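Local coordinates for peptide ABC transporter, peptide-binding protein (Enterococcus faecalis, PDB 3O6P) that probably captures peptides outside the cell for an ABC importer, this chain being one fragment of the longer binding protein, at residues Y86-K89 with A90-E93. Sequence-based numbering, arbitrary orientation. Where two conformers were deposited one is given.
Sequences YWEK and AKKE
Lys91 lies between Trp87 and Glu88 in a local side-chain contact along successive turns of helix 80-94, near its C-terminal end, combining an i to i+4 CH-pi contact with an i to i+3 salt bridge. The lysine chain crosses the indole at about a right angle: its CG stands 3.5 Å from the centroid of the six-membered ring, 8° off the ring normal, and CD continues over the same face, 3.5 Å from Trp87 CE2. With CG anti to the backbone N (chi1 167°), the Trp87 side chain lies beside the helix, where Lys91 comes over one face. Its NE1 is hydrogen-bonded to the backbone O of Asp127, and the ring also packs on Leu25, Leu126 and Ile96, which ties the helix to helix 23-31 and neighbouring loops.

Beyond the ring, a bend at chi3 carries the ammonium group to the Glu88 carboxylate. Lys91 NZ meets Glu88 OE2 on its syn side at 3.0 Å, 28° out of the carboxylate plane, with a weak second bond to OE1. One water donates to Glu88 OE1 (2.8 Å) and to the Glu88 backbone O, and in one of the two modelled conformers of Lys92 it accepts from NZ. Glu88 O thus takes both this water and Lys92 N, 3.2 Å from Glu88 O.

Lys91 therefore uses both halves of its chain, methylenes against the aromatic face and ammonium on the acid; its direct salt bridge would be expected to stabilise the ionised carboxylate on this partly exposed side of the helix, with perhaps a smaller contribution from Lys92.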
loop_
_atom_site.group_PDB
_atom_site.type_symbol
_atom_site.label_atom_id
_atom_site.label_comp_id
_atom_site.label_asym_id
_atom_site.label_seq_id
_atom_site.Cartn_x
_atom_site.Cartn_y
_atom_site.Cartn_z
ATOM N N TYR A 86 11.493 -13.513 -3.387
ATOM C CA TYR A 86 11.618 -12.094 -3.738
ATOM C C TYR A 86 12.628 -11.361 -2.864
ATOM O O TYR A 86 13.323 -10.460 -3.335
ATOM C CB TYR A 86 10.237 -11.422 -3.704
ATOM C CG TYR A 86 9.483 -11.671 -4.992
ATOM C CD1 TYR A 86 9.094 -12.972 -5.367
ATOM C CD2 TYR A 86 9.226 -10.630 -5.879
ATOM C CE1 TYR A 86 8.423 -13.200 -6.568
ATOM C CE2 TYR A 86 8.541 -10.852 -7.072
ATOM C CZ TYR A 86 8.148 -12.129 -7.409
ATOM O OH TYR A 86 7.480 -12.333 -8.598
ATOM N N TRP A 87 12.729 -11.749 -1.592
ATOM C CA TRP A 87 13.735 -11.170 -0.734
ATOM C C TRP A 87 15.145 -11.598 -1.187
ATOM O O TRP A 87 16.069 -10.769 -1.194
ATOM C CB TRP A 87 13.451 -11.546 0.725
ATOM C CG TRP A 87 14.549 -11.300 1.763
ATOM C CD1 TRP A 87 15.020 -12.202 2.672
ATOM C CD2 TRP A 87 15.230 -10.068 2.034
ATOM N NE1 TRP A 87 15.964 -11.607 3.484
ATOM C CE2 TRP A 87 16.117 -10.304 3.105
ATOM C CE3 TRP A 87 15.184 -8.789 1.472
ATOM C CZ2 TRP A 87 16.964 -9.303 3.623
ATOM C CZ3 TRP A 87 16.028 -7.795 1.996
ATOM C CH2 TRP A 87 16.894 -8.057 3.060
ATOM N N GLU A 88 15.306 -12.848 -1.613
ATOM C CA GLU A 88 16.589 -13.230 -2.206
ATOM C C GLU A 88 16.960 -12.374 -3.422
ATOM O O GLU A 88 18.135 -11.985 -3.590
ATOM C CB GLU A 88 16.611 -14.711 -2.583
ATOM C CG GLU A 88 16.645 -15.642 -1.392
ATOM C CD GLU A 88 17.781 -15.367 -0.404
ATOM O OE1 GLU A 88 18.941 -15.137 -0.831
ATOM O OE2 GLU A 88 17.504 -15.399 0.815
ATOM N N LYS A 89 15.978 -12.085 -4.270
ATOM C CA LYS A 89 16.211 -11.222 -5.442
ATOM C C LYS A 89 16.601 -9.829 -4.972
ATOM O O LYS A 89 17.552 -9.240 -5.532
ATOM C CB LYS A 89 14.979 -11.096 -6.354
ATOM C CG LYS A 89 14.553 -12.334 -7.093
ATOM C CD LYS A 89 13.267 -12.012 -7.887
ATOM C CE LYS A 89 12.597 -13.254 -8.470
ATOM N NZ LYS A 89 11.423 -12.803 -9.265
ATOM N N ALA A 90 15.856 -9.284 -3.994
ATOM C CA ALA A 90 16.159 -7.938 -3.478
ATOM C C ALA A 90 17.577 -7.829 -2.904
ATOM O O ALA A 90 18.284 -6.835 -3.173
ATOM C CB ALA A 90 15.118 -7.461 -2.437
ATOM N N LYS A 91 17.985 -8.836 -2.127
ATOM C CA LYS A 91 19.346 -8.873 -1.569
ATOM C C LYS A 91 20.417 -8.781 -2.654
ATOM O O LYS A 91 21.421 -8.067 -2.501
ATOM C CB LYS A 91 19.564 -10.128 -0.704
ATOM C CG LYS A 91 18.881 -9.994 0.678
ATOM C CD LYS A 91 19.244 -11.069 1.643
ATOM C CE LYS A 91 18.855 -12.427 1.136
ATOM N NZ LYS A 91 19.536 -13.535 1.912
ATOM N N LYS A 92 20.214 -9.493 -3.753
ATOM C CA LYS A 92 21.190 -9.474 -4.833
ATOM C C LYS A 92 21.202 -8.111 -5.517
ATOM O O LYS A 92 22.263 -7.509 -5.715
ATOM C CB LYS A 92 20.910 -10.605 -5.821
ATOM C CG LYS A 92 21.035 -11.950 -5.176
ATOM C CD LYS A 92 21.416 -13.003 -6.155
ATOM C CE LYS A 92 21.579 -14.337 -5.446
ATOM N NZ LYS A 92 20.263 -14.978 -5.135
ATOM N N GLU A 93 20.017 -7.598 -5.822
ATOM C CA GLU A 93 19.899 -6.329 -6.538
ATOM C C GLU A 93 20.434 -5.167 -5.722
ATOM O O GLU A 93 21.117 -4.286 -6.266
ATOM C CB GLU A 93 18.439 -6.081 -6.927
ATOM C CG GLU A 93 17.971 -7.114 -7.996
ATOM C CD GLU A 93 16.479 -7.095 -8.297
ATOM O OE1 GLU A 93 15.687 -6.554 -7.505
ATOM O OE2 GLU A 93 16.106 -7.644 -9.373
HETATM O O HOH W 1 20.228 -13.306 -2.448
#